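Local coordinates for protein imidazolonepropionase (Unidentified, PDB 2OOF) that catalyses the hydrolytic opening of the imidazolone ring of imidazolone-5-propanoate to N-formimidoyl-L-glutamate, the third step of histidine degradation, at residues A210-C215 against A238-M243; H72-F77 against E139-Y144; G61-P66 against L376-G381; M312-D317 against A348-H353. One frame throughout, in Å; residues are numbered along the deposited sequence.

Interaction 1 of 4, residues A210-C215 against A238-M243. With FE (Fe (III) ion), chain B.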
loop_
_atom_site.group_PDB
_atom_site.type_symbol
_atom_site.label_atom_id
_atom_site.label_comp_id
_atom_site.label_asym_id
_atom_site.label_seq_id
_atom_site.Cartn_x
_atom_site.Cartn_y
_atom_site.Cartn_z
ATOM N N ALA A 210 6.743 0.134 10.251
ATOM C CA ALA A 210 5.736 1.020 10.826
ATOM C C ALA A 210 4.729 0.222 11.664
ATOM O O ALA A 210 4.709 -1.009 11.621
ATOM C CB ALA A 210 5.012 1.780 9.715
ATOM N N VAL A 211 3.903 0.939 12.424
ATOM C CA VAL A 211 2.877 0.338 13.267
ATOM C C VAL A 211 1.511 0.904 12.862
ATOM O O VAL A 211 1.384 2.100 12.612
ATOM C CB VAL A 211 3.148 0.631 14.760
ATOM C CG1 VAL A 211 2.020 0.069 15.623
ATOM C CG2 VAL A 211 4.484 0.012 15.169
ATOM N N ASP A 212 0.495 0.043 12.813
ATOM C CA ASP A 212 -0.861 0.423 12.400
ATOM C C ASP A 212 -1.924 -0.121 13.355
ATOM O O ASP A 212 -1.693 -1.115 14.046
ATOM C CB ASP A 212 -1.089 -0.102 10.979
ATOM C CG ASP A 212 -2.463 0.229 10.419
ATOM O OD1 ASP A 212 -3.118 1.200 10.860
ATOM O OD2 ASP A 212 -2.877 -0.494 9.490
ATOM N N VAL A 213 -3.083 0.532 13.385
ATOM C CA VAL A 213 -4.178 0.139 14.272
ATOM C C VAL A 213 -5.534 0.185 13.582
ATOM O O VAL A 213 -5.799 1.035 12.725
ATOM C CB VAL A 213 -4.288 1.098 15.507
ATOM C CG1 VAL A 213 -5.440 0.677 16.401
ATOM C CG2 VAL A 213 -2.997 1.108 16.302
ATOM N N PHE A 214 -6.400 -0.741 13.968
ATOM C CA PHE A 214 -7.747 -0.740 13.437
ATOM C C PHE A 214 -8.607 -0.052 14.492
ATOM O O PHE A 214 -9.123 -0.685 15.413
ATOM C CB PHE A 214 -8.251 -2.159 13.168
ATOM C CG PHE A 214 -9.675 -2.208 12.660
ATOM C CD1 PHE A 214 -10.122 -1.311 11.676
ATOM C CD2 PHE A 214 -10.570 -3.163 13.146
ATOM C CE1 PHE A 214 -11.455 -1.370 11.182
ATOM C CE2 PHE A 214 -11.902 -3.232 12.660
ATOM C CZ PHE A 214 -12.336 -2.333 11.679
ATOM N N CYS A 215 -8.732 1.262 14.357
ATOM C CA CYS A 215 -9.523 2.061 15.283
ATOM C C CYS A 215 -10.973 2.047 14.830
ATOM O O CYS A 215 -11.331 2.729 13.873
ATOM C CB CYS A 215 -8.999 3.491 15.288
ATOM S SG CYS A 215 -9.853 4.657 16.353
ATOM N N ALA A 238 7.504 4.460 12.763
ATOM C CA ALA A 238 6.487 5.315 12.171
ATOM C C ALA A 238 5.116 4.703 12.443
ATOM O O ALA A 238 5.018 3.503 12.716
ATOM C CB ALA A 238 6.729 5.434 10.674
ATOM N N VAL A 239 4.063 5.516 12.369
ATOM C CA VAL A 239 2.704 5.031 12.623
ATOM C C VAL A 239 1.696 5.396 11.536
ATOM O O VAL A 239 1.961 6.239 10.682
ATOM C CB VAL A 239 2.157 5.569 13.971
ATOM C CG1 VAL A 239 3.075 5.140 15.109
ATOM C CG2 VAL A 239 2.031 7.095 13.916
ATOM N N LYS A 240 0.532 4.758 11.595
ATOM C CA LYS A 240 -0.545 4.984 10.639
ATOM C C LYS A 240 -1.792 4.317 11.216
ATOM O O LYS A 240 -1.716 3.671 12.263
ATOM C CB LYS A 240 -0.193 4.360 9.280
ATOM C CG LYS A 240 -0.188 2.837 9.290
ATOM C CD LYS A 240 0.085 2.240 7.914
ATOM C CE LYS A 240 1.521 2.457 7.475
ATOM N NZ LYS A 240 1.804 1.833 6.157
ATOM N N GLY A 241 -2.932 4.451 10.544
ATOM C CA GLY A 241 -4.134 3.830 11.078
ATOM C C GLY A 241 -5.295 3.519 10.153
ATOM O O GLY A 241 -5.478 4.146 9.111
ATOM N N HIS A 242 -6.075 2.516 10.548
ATOM C CA HIS A 242 -7.271 2.105 9.818
ATOM C C HIS A 242 -8.387 2.928 10.454
ATOM O O HIS A 242 -8.814 2.610 11.564
ATOM C CB HIS A 242 -7.584 0.618 10.064
ATOM C CG HIS A 242 -6.991 -0.321 9.059
ATOM N ND1 HIS A 242 -5.634 -0.528 8.934
ATOM C CD2 HIS A 242 -7.581 -1.149 8.164
ATOM C CE1 HIS A 242 -5.415 -1.446 8.007
ATOM N NE2 HIS A 242 -6.581 -1.838 7.526
HETATM N N MSE A 243 -8.869 3.979 9.798
HETATM C CA MSE A 243 -9.927 4.742 10.443
HETATM C C MSE A 243 -11.073 5.320 9.642
HETATM O O MSE A 243 -10.979 5.559 8.435
HETATM C CB MSE A 243 -9.330 5.847 11.303
HETATM C CG MSE A 243 -8.886 5.380 12.682
HETATM SE SE MSE A 243 -7.067 5.840 12.811
HETATM C CE MSE A 243 -6.524 4.927 14.422
HETATM FE FE FE B . -6.604 -2.924 5.503
HETATM O O HOH W 1 -8.994 -3.087 5.540
#

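Interaction 2 of 4, residues H72-F77 against E139-Y144. With FE (Fe (III) ion), chain B.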
loop_
_atom_site.group_PDB
_atom_site.type_symbol
_atom_site.label_atom_id
_atom_site.label_comp_id
_atom_site.label_asym_id
_atom_site.label_seq_id
_atom_site.Cartn_x
_atom_site.Cartn_y
_atom_site.Cartn_z
ATOM N N HIS A 72 -0.958 -0.335 1.066
ATOM C CA HIS A 72 -1.887 -0.859 2.057
ATOM C C HIS A 72 -2.426 -2.257 1.720
ATOM O O HIS A 72 -3.519 -2.387 1.157
ATOM C CB HIS A 72 -3.045 0.133 2.210
ATOM C CG HIS A 72 -4.016 -0.221 3.291
ATOM N ND1 HIS A 72 -4.292 0.622 4.346
ATOM C CD2 HIS A 72 -4.775 -1.329 3.487
ATOM C CE1 HIS A 72 -5.174 0.051 5.144
ATOM N NE2 HIS A 72 -5.483 -1.133 4.647
ATOM N N THR A 73 -1.672 -3.299 2.064
ATOM C CA THR A 73 -2.134 -4.651 1.790
ATOM C C THR A 73 -1.993 -5.598 2.974
ATOM O O THR A 73 -1.233 -5.341 3.912
ATOM C CB THR A 73 -1.396 -5.301 0.573
ATOM O OG1 THR A 73 -0.153 -5.868 1.004
ATOM C CG2 THR A 73 -1.124 -4.265 -0.520
ATOM N N HIS A 74 -2.776 -6.675 2.925
ATOM C CA HIS A 74 -2.755 -7.753 3.914
ATOM C C HIS A 74 -2.635 -8.990 3.016
ATOM O O HIS A 74 -3.377 -9.965 3.188
ATOM C CB HIS A 74 -4.075 -7.898 4.685
ATOM C CG HIS A 74 -4.557 -6.651 5.353
ATOM N ND1 HIS A 74 -4.999 -5.547 4.649
ATOM C CD2 HIS A 74 -4.756 -6.361 6.661
ATOM C CE1 HIS A 74 -5.449 -4.641 5.493
ATOM N NE2 HIS A 74 -5.314 -5.110 6.723
ATOM N N LEU A 75 -1.716 -8.959 2.057
ATOM C CA LEU A 75 -1.590 -10.091 1.151
ATOM C C LEU A 75 -1.004 -11.371 1.757
ATOM O O LEU A 75 -0.923 -12.398 1.081
ATOM C CB LEU A 75 -0.816 -9.676 -0.109
ATOM C CG LEU A 75 0.673 -9.357 -0.013
ATOM C CD1 LEU A 75 1.458 -10.653 0.130
ATOM C CD2 LEU A 75 1.118 -8.611 -1.267
ATOM N N ILE A 76 -0.590 -11.320 3.018
ATOM C CA ILE A 76 -0.071 -12.513 3.676
ATOM C C ILE A 76 -1.187 -13.073 4.540
ATOM O O ILE A 76 -1.688 -12.383 5.425
ATOM C CB ILE A 76 1.134 -12.200 4.594
ATOM C CG1 ILE A 76 2.354 -11.821 3.743
ATOM C CG2 ILE A 76 1.434 -13.410 5.496
ATOM C CD1 ILE A 76 3.586 -11.436 4.549
ATOM N N PHE A 77 -1.578 -14.315 4.299
ATOM C CA PHE A 77 -2.641 -14.920 5.084
ATOM C C PHE A 77 -2.883 -16.314 4.548
ATOM O O PHE A 77 -2.510 -16.608 3.415
ATOM C CB PHE A 77 -3.930 -14.091 4.949
ATOM C CG PHE A 77 -4.470 -14.032 3.534
ATOM C CD1 PHE A 77 -5.212 -15.098 3.012
ATOM C CD2 PHE A 77 -4.199 -12.938 2.699
ATOM C CE1 PHE A 77 -5.674 -15.081 1.677
ATOM C CE2 PHE A 77 -4.668 -12.921 1.351
ATOM C CZ PHE A 77 -5.398 -13.991 0.856
ATOM N N GLU A 139 3.447 -2.513 0.445
ATOM C CA GLU A 139 3.442 -2.498 1.898
ATOM C C GLU A 139 2.592 -3.693 2.317
ATOM O O GLU A 139 1.512 -3.916 1.763
ATOM C CB GLU A 139 2.825 -1.197 2.426
ATOM C CG GLU A 139 2.773 -1.115 3.950
ATOM C CD GLU A 139 1.371 -1.314 4.518
ATOM O OE1 GLU A 139 0.543 -2.020 3.898
ATOM O OE2 GLU A 139 1.106 -0.768 5.608
ATOM N N ILE A 140 3.089 -4.469 3.277
ATOM C CA ILE A 140 2.372 -5.644 3.764
ATOM C C ILE A 140 2.241 -5.563 5.284
ATOM O O ILE A 140 3.189 -5.202 5.977
ATOM C CB ILE A 140 3.107 -6.938 3.374
ATOM C CG1 ILE A 140 3.377 -6.945 1.866
ATOM C CG2 ILE A 140 2.255 -8.148 3.750
ATOM C CD1 ILE A 140 4.204 -8.123 1.376
ATOM N N LYS A 141 1.066 -5.908 5.795
ATOM C CA LYS A 141 0.802 -5.836 7.223
ATOM C C LYS A 141 0.702 -7.204 7.913
ATOM O O LYS A 141 0.562 -8.246 7.266
ATOM C CB LYS A 141 -0.513 -5.084 7.454
ATOM C CG LYS A 141 -0.624 -3.688 6.823
ATOM C CD LYS A 141 -2.107 -3.329 6.644
ATOM C CE LYS A 141 -2.377 -1.848 6.315
ATOM N NZ LYS A 141 -1.193 -0.963 6.358
ATOM N N SER A 142 0.802 -7.192 9.235
ATOM C CA SER A 142 0.642 -8.407 10.018
ATOM C C SER A 142 -0.834 -8.276 10.430
ATOM O O SER A 142 -1.630 -7.720 9.670
ATOM C CB SER A 142 1.588 -8.394 11.228
ATOM O OG SER A 142 1.326 -7.312 12.103
ATOM N N GLY A 143 -1.227 -8.753 11.601
ATOM C CA GLY A 143 -2.625 -8.604 11.971
ATOM C C GLY A 143 -3.530 -9.821 11.828
ATOM O O GLY A 143 -4.720 -9.727 12.117
ATOM N N TYR A 144 -2.998 -10.951 11.371
ATOM C CA TYR A 144 -3.811 -12.166 11.253
ATOM C C TYR A 144 -3.231 -13.250 12.146
ATOM O O TYR A 144 -3.573 -14.424 12.021
ATOM C CB TYR A 144 -3.867 -12.684 9.814
ATOM C CG TYR A 144 -4.697 -11.820 8.900
ATOM C CD1 TYR A 144 -5.974 -11.410 9.265
ATOM C CD2 TYR A 144 -4.212 -11.413 7.671
ATOM C CE1 TYR A 144 -6.762 -10.603 8.417
ATOM C CE2 TYR A 144 -4.989 -10.606 6.807
ATOM C CZ TYR A 144 -6.263 -10.205 7.190
ATOM O OH TYR A 144 -7.031 -9.409 6.357
HETATM FE FE FE B . -6.604 -2.924 5.503
HETATM O O HOH W 1 -8.994 -3.087 5.540
#

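Interaction 3 of 4, residues G61-P66 against L376-G381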
loop_
_atom_site.group_PDB
_atom_site.type_symbol
_atom_site.label_atom_id
_atom_site.label_comp_id
_atom_site.label_asym_id
_atom_site.label_seq_id
_atom_site.Cartn_x
_atom_site.Cartn_y
_atom_site.Cartn_z
ATOM N N GLY A 61 10.653 5.808 -28.058
ATOM C CA GLY A 61 9.547 6.675 -27.699
ATOM C C GLY A 61 8.485 6.128 -26.756
ATOM O O GLY A 61 7.547 6.848 -26.409
ATOM N N LYS A 62 8.616 4.878 -26.327
ATOM C CA LYS A 62 7.622 4.311 -25.421
ATOM C C LYS A 62 7.581 5.067 -24.097
ATOM O O LYS A 62 8.595 5.598 -23.628
ATOM C CB LYS A 62 7.898 2.824 -25.179
ATOM C CG LYS A 62 7.759 1.971 -26.435
ATOM C CD LYS A 62 8.134 0.522 -26.163
ATOM C CE LYS A 62 8.213 -0.308 -27.441
ATOM N NZ LYS A 62 9.397 0.015 -28.276
ATOM N N LEU A 63 6.381 5.122 -23.527
ATOM C CA LEU A 63 6.101 5.790 -22.258
ATOM C C LEU A 63 6.838 5.137 -21.096
ATOM O O LEU A 63 6.918 3.911 -21.018
ATOM C CB LEU A 63 4.593 5.736 -21.987
ATOM C CG LEU A 63 4.069 6.105 -20.595
ATOM C CD1 LEU A 63 4.285 7.593 -20.336
ATOM C CD2 LEU A 63 2.586 5.745 -20.498
ATOM N N VAL A 64 7.381 5.962 -20.203
ATOM C CA VAL A 64 8.063 5.461 -19.020
ATOM C C VAL A 64 7.498 6.213 -17.824
ATOM O O VAL A 64 7.298 7.430 -17.879
ATOM C CB VAL A 64 9.591 5.674 -19.077
ATOM C CG1 VAL A 64 9.922 7.155 -19.092
ATOM C CG2 VAL A 64 10.245 5.016 -17.870
ATOM N N THR A 65 7.213 5.483 -16.748
ATOM C CA THR A 65 6.657 6.089 -15.537
ATOM C C THR A 65 7.368 5.512 -14.330
ATOM O O THR A 65 8.077 4.516 -14.441
ATOM C CB THR A 65 5.163 5.737 -15.340
ATOM O OG1 THR A 65 5.054 4.345 -15.017
ATOM C CG2 THR A 65 4.348 6.033 -16.590
ATOM N N PRO A 66 7.205 6.146 -13.159
ATOM C CA PRO A 66 7.876 5.570 -11.994
ATOM C C PRO A 66 7.166 4.259 -11.674
ATOM O O PRO A 66 6.042 4.034 -12.144
ATOM C CB PRO A 66 7.690 6.628 -10.900
ATOM C CG PRO A 66 6.587 7.508 -11.393
ATOM C CD PRO A 66 6.720 7.508 -12.885
ATOM N N LEU A 376 9.066 2.133 -15.091
ATOM C CA LEU A 376 8.468 1.158 -15.978
ATOM C C LEU A 376 8.326 1.686 -17.389
ATOM O O LEU A 376 7.985 2.849 -17.586
ATOM C CB LEU A 376 7.074 0.807 -15.455
ATOM C CG LEU A 376 6.915 0.509 -13.963
ATOM C CD1 LEU A 376 5.455 0.676 -13.576
ATOM C CD2 LEU A 376 7.427 -0.889 -13.646
ATOM N N VAL A 377 8.576 0.820 -18.367
ATOM C CA VAL A 377 8.429 1.189 -19.760
ATOM C C VAL A 377 7.205 0.417 -20.219
ATOM O O VAL A 377 7.177 -0.807 -20.139
ATOM C CB VAL A 377 9.656 0.765 -20.613
ATOM C CG1 VAL A 377 9.369 1.018 -22.081
ATOM C CG2 VAL A 377 10.897 1.536 -20.175
ATOM N N TRP A 378 6.190 1.130 -20.690
ATOM C CA TRP A 378 4.958 0.489 -21.127
ATOM C C TRP A 378 4.844 0.404 -22.633
ATOM O O TRP A 378 5.630 1.012 -23.352
ATOM C CB TRP A 378 3.757 1.276 -20.610
ATOM C CG TRP A 378 3.705 1.409 -19.119
ATOM C CD1 TRP A 378 4.304 2.364 -18.365
ATOM C CD2 TRP A 378 3.008 0.548 -18.207
ATOM N NE1 TRP A 378 4.016 2.169 -17.036
ATOM C CE2 TRP A 378 3.212 1.070 -16.914
ATOM C CE3 TRP A 378 2.204 -0.589 -18.365
ATOM C CZ2 TRP A 378 2.670 0.460 -15.772
ATOM C CZ3 TRP A 378 1.661 -1.197 -17.222
ATOM C CH2 TRP A 378 1.885 -0.657 -15.948
ATOM N N ASN A 379 3.853 -0.341 -23.110
ATOM C CA ASN A 379 3.622 -0.421 -24.543
ATOM C C ASN A 379 2.350 0.362 -24.889
ATOM O O ASN A 379 1.961 0.439 -26.051
ATOM C CB ASN A 379 3.503 -1.876 -25.020
ATOM C CG ASN A 379 2.377 -2.635 -24.346
ATOM O OD1 ASN A 379 1.542 -2.061 -23.649
ATOM N ND2 ASN A 379 2.347 -3.941 -24.562
ATOM N N CYS A 380 1.700 0.934 -23.875
ATOM C CA CYS A 380 0.490 1.725 -24.096
ATOM C C CYS A 380 0.926 3.179 -24.272
ATOM O O CYS A 380 1.954 3.592 -23.737
ATOM C CB CYS A 380 -0.489 1.577 -22.925
ATOM S SG CYS A 380 0.159 2.001 -21.296
ATOM N N GLY A 381 0.147 3.952 -25.019
ATOM C CA GLY A 381 0.525 5.326 -25.302
ATOM C C GLY A 381 0.467 6.413 -24.252
ATOM O O GLY A 381 1.398 7.215 -24.145
HETATM O O HOH W 2 4.430 3.253 -24.924
#

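Interaction 4 of 4, residues M312-D317 against A348-H353. With FE (Fe (III) ion), chain B.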
loop_
_atom_site.group_PDB
_atom_site.type_symbol
_atom_site.label_atom_id
_atom_site.label_comp_id
_atom_site.label_asym_id
_atom_site.label_seq_id
_atom_site.Cartn_x
_atom_site.Cartn_y
_atom_site.Cartn_z
HETATM N N MSE A 312 -4.161 12.231 -1.690
HETATM C CA MSE A 312 -4.866 10.974 -1.544
HETATM C C MSE A 312 -4.133 9.863 -2.262
HETATM O O MSE A 312 -3.796 9.976 -3.440
HETATM C CB MSE A 312 -6.278 11.101 -2.104
HETATM C CG MSE A 312 -7.013 12.316 -1.592
HETATM SE SE MSE A 312 -8.775 12.515 -2.444
HETATM C CE MSE A 312 -8.241 13.102 -4.220
ATOM N N ALA A 313 -3.863 8.789 -1.541
ATOM C CA ALA A 313 -3.203 7.664 -2.157
ATOM C C ALA A 313 -4.316 6.688 -2.513
ATOM O O ALA A 313 -5.440 6.808 -2.015
ATOM C CB ALA A 313 -2.212 7.022 -1.182
ATOM N N VAL A 314 -4.016 5.747 -3.398
ATOM C CA VAL A 314 -4.988 4.736 -3.789
ATOM C C VAL A 314 -4.289 3.389 -3.635
ATOM O O VAL A 314 -3.166 3.214 -4.107
ATOM C CB VAL A 314 -5.444 4.906 -5.251
ATOM C CG1 VAL A 314 -6.242 3.688 -5.691
ATOM C CG2 VAL A 314 -6.302 6.149 -5.383
ATOM N N SER A 315 -4.942 2.449 -2.965
ATOM C CA SER A 315 -4.361 1.140 -2.752
ATOM C C SER A 315 -5.422 0.047 -2.846
ATOM O O SER A 315 -6.616 0.311 -2.706
ATOM C CB SER A 315 -3.676 1.094 -1.382
ATOM O OG SER A 315 -3.180 -0.203 -1.096
ATOM N N SER A 316 -4.958 -1.179 -3.069
ATOM C CA SER A 316 -5.807 -2.360 -3.217
ATOM C C SER A 316 -6.450 -2.908 -1.943
ATOM O O SER A 316 -7.550 -3.442 -2.000
ATOM C CB SER A 316 -5.006 -3.493 -3.871
ATOM O OG SER A 316 -3.944 -3.912 -3.024
ATOM N N ASP A 317 -5.771 -2.782 -0.807
ATOM C CA ASP A 317 -6.273 -3.301 0.464
ATOM C C ASP A 317 -6.496 -4.814 0.375
ATOM O O ASP A 317 -7.386 -5.368 1.022
ATOM C CB ASP A 317 -7.580 -2.605 0.878
ATOM C CG ASP A 317 -7.994 -2.955 2.307
ATOM O OD1 ASP A 317 -7.087 -3.224 3.116
ATOM O OD2 ASP A 317 -9.205 -2.960 2.628
ATOM N N ALA A 348 -1.109 9.567 -9.511
ATOM C CA ALA A 348 -0.323 10.215 -8.471
ATOM C C ALA A 348 -0.580 9.464 -7.161
ATOM O O ALA A 348 0.289 9.409 -6.280
ATOM C CB ALA A 348 -0.730 11.672 -8.328
ATOM N N GLY A 349 -1.783 8.896 -7.041
ATOM C CA GLY A 349 -2.151 8.148 -5.848
ATOM C C GLY A 349 -1.360 6.861 -5.643
ATOM O O GLY A 349 -1.224 6.386 -4.509
ATOM N N VAL A 350 -0.836 6.294 -6.729
ATOM C CA VAL A 350 -0.061 5.059 -6.638
ATOM C C VAL A 350 1.437 5.272 -6.864
ATOM O O VAL A 350 2.196 4.311 -7.002
ATOM C CB VAL A 350 -0.585 3.981 -7.627
ATOM C CG1 VAL A 350 -2.050 3.682 -7.325
ATOM C CG2 VAL A 350 -0.416 4.446 -9.079
ATOM N N THR A 351 1.857 6.532 -6.919
ATOM C CA THR A 351 3.270 6.844 -7.085
ATOM C C THR A 351 3.677 7.841 -6.010
ATOM O O THR A 351 3.973 7.452 -4.881
ATOM C CB THR A 351 3.608 7.446 -8.497
ATOM O OG1 THR A 351 2.760 8.574 -8.773
ATOM C CG2 THR A 351 3.472 6.382 -9.588
ATOM N N ARG A 352 3.657 9.122 -6.369
ATOM C CA ARG A 352 4.035 10.210 -5.477
ATOM C C ARG A 352 3.411 10.158 -4.080
ATOM O O ARG A 352 4.121 10.139 -3.074
ATOM C CB ARG A 352 3.692 11.549 -6.141
ATOM C CG ARG A 352 4.423 12.721 -5.539
ATOM C CD ARG A 352 4.460 13.919 -6.490
ATOM N NE ARG A 352 3.162 14.565 -6.641
ATOM C CZ ARG A 352 2.465 14.592 -7.769
ATOM N NH1 ARG A 352 2.931 14.002 -8.860
ATOM N NH2 ARG A 352 1.303 15.226 -7.812
ATOM N N HIS A 353 2.082 10.137 -4.022
ATOM C CA HIS A 353 1.372 10.108 -2.746
ATOM C C HIS A 353 1.518 8.784 -1.991
ATOM O O HIS A 353 1.559 8.772 -0.761
ATOM C CB HIS A 353 -0.097 10.446 -2.982
ATOM C CG HIS A 353 -0.293 11.786 -3.621
ATOM N ND1 HIS A 353 -1.402 12.101 -4.378
ATOM C CD2 HIS A 353 0.496 12.888 -3.636
ATOM C CE1 HIS A 353 -1.283 13.334 -4.836
ATOM N NE2 HIS A 353 -0.141 13.833 -4.399
HETATM FE FE FE B . -6.604 -2.924 5.503
HETATM O O HOH W 1 -8.994 -3.087 5.540
#

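Interaction 1 of 4, residues A210-C215 against A238-M243
D212, midway along strand 210-215, reaches H242, near the end of the neighbouring parallel strand 238-243, in the TIM barrel of this amidohydrolase. H242 NE2 binds the iron (III) ion at 2.3 Å, and H72, D317 and a water also bind the metal. On the far side of the imidazole, H242 ND1 donates to D212 OD2 at 2.8 Å; the bond is weak, bent to 127° at the hydrogen. Carboxylate and ring planes are nonetheless only 23° apart, and D212, a second-shell residue, probably limits rotation of the ligand. It reaches that edge because CG points opposite the strand nitrogen (chi1 -180°), which carries the carboxylate along the strand. With an alanine here, H242 ND1 would lose this acceptor and the imidazole would probably be freer to turn about its CB-CG bond. The aspartate is itself flanked by K240, whose aliphatic chain crosses it at about a right angle, CG lying 3.5 Å from D212 CB; the ammonium of K240 runs on to a salt bridge with E139. Further out, F214 presents its ring edge to the base of the metal ligand, CD1 being 3.6 Å from H242 CB. The strands are laced in register by backbone bonds, V211 N to A238 O at 2.8 Å and H242 N to V213 O at 2.6 Å. Helix 222-234 connects the pair as a beta-alpha-beta unit and covers V211, V213 and M243. Beyond the histidine, C215 N donates to H242 O at 3.1 Å.

Interaction 2 of 4, residues H72-F77 against E139-Y144
T73 and E139 are joined by backbone and side chain together at the closely knit end of this contact. T73 OG1 donates to E139 O at 2.7 Å, while T73 N runs almost along the C-O axis of E139 OE1 at 3.1 Å. One residue on, K141 N returns a bond to T73 O, 3.0 Å long. K141 then runs across a face of each histidine ring: its CE sits over the centre of the H72 ring, 3.5 Å from the centroid, and its CD covers a face of the H74 ring, nearer the rim. CG of K141 is turned opposite its own carbonyl carbon (chi1 -54°), which starts the chain toward these rings; its NZ ends in a salt bridge to E139 OE2, modelled doubtfully short. Behind T73, I140 fills the apolar layer, with CG2 3.6 Å from I76 CD1 and its CD1 against L75.

Past K141 the backbones part, and the contact thins to looser, mostly carbon contacts around Y144. Here H74 CB approaches Y144 CE2 at 3.6 Å, I76 O lies at the ring edge near its plane, and the partly exposed F77 touches with CB alone. H72 NE2 binds the iron at 2.3 Å, and H74 is a probable further ligand, so H72-T73-H74 forms the HxH motif that amidohydrolases carry at the end of their first barrel strand, beside the probable substrate-binding Y144.

Interaction 3 of 4, residues G61-P66 against L376-G381
T65 and W378 are brought together by two first torsions: T65 OG1 stands between its backbone N and carbonyl carbon (chi1 69°), and W378 CG lies opposite its carbonyl carbon (chi1 -59°), which swings the indole back along the strand. W378 NE1 thus meets T65 OG1 at 3.1 Å in the plane of the ring, by a nearly straight bond of 166°. The hydroxyl is used twice, since it also donates to P66 O, from above the carbonyl plane. A valine in place of T65 would probably leave the indole N-H without this acceptor and let the ring shift at its edge. The backbones themselves run antiparallel. T65 and L376 form a hydrogen-bonded pair, closed by T65 N to L376 O at 2.9 Å and L376 N to T65 O at 2.7 Å; V64 and V377 follow as a non-hydrogen-bonded pair, their CG2 atoms 4.2 Å apart. W378 N then binds L63 O at 2.9 Å. Where the strands separate, a water takes over: it accepts from L63 N at 3.0 Å and donates to W378 O and, at 2.8 Å, to C380 O, tying the turn after the strand to the start of the other. K62 lays its CB 3.4 Å from W378 O and sends its amine to M59. The pair belongs to the small beta domain beside the barrel, far from the metal: strand 12-14 flanks the V64 strand, strand 395-400 flanks the V377 strand, and helix 385-388 packs on W378 and C380.

Interaction 4 of 4, residues M312-D317 against A348-H353
The H353 imidazole turns an edge to M312 O: ND1 donates to it, close to the ring plane, in a long and weak bond of 3.3 Å. Its partner belongs to strand 312-314, the last strand of the TIM barrel, and H353 to the first turn of helix 352-357, after the break from helix 343-349. The peptide carbonyl of G349 is the second flat group. V314 N approaches G349 O from above the carbonyl plane, 56° out of it, yet the bond is straight at the hydrogen (161°) and 3.1 Å long. A313 CA also lies 3.3 Å from G349 O, so the chain turn rests directly on the strand backbone. Glycine permits this closeness, because a CB there would press against V314 CG2 and M312 O. On the next residue, V350 places CG1 opposite its carbonyl carbon (chi1 -59°), and this methyl meets V314 O at 3.4 Å. H353 N bonds back to A348 O at 3.0 Å, which closes the turn between the two helices. Strand 283-286 lines A313, helix 302-307 covers M312, and V350 reaches L68 of the first barrel strand. Beyond the strand the chain runs through S315 and S316 to D317, the metal-binding aspartate that amidohydrolases carry at the end of the eighth strand. D317 OD1 binds the iron at 2.5 Å, and the iron-bound water donates to D317 OD2 at 2.9 Å.

Interactions 2, 1 and 4 follow one another along the chain and bring together barrel strands 63-73, 210-215, 238-243 and 312-314, with 135-141 beside the first. Their centres lie 12 to 17 Å apart, and all three reach the same iron and its water, so ligands far apart in sequence converge at one end of the barrel. Interactions 1 and 2 also touch directly, where H242 packs on H72. Interaction 3 encloses the others in sequence and lies about 34 Å, centre to centre, from interaction 1. Strand 63-73 connects it to interaction 2, running from the small beta domain into the metal site, and P66 touches T351 of interaction 4.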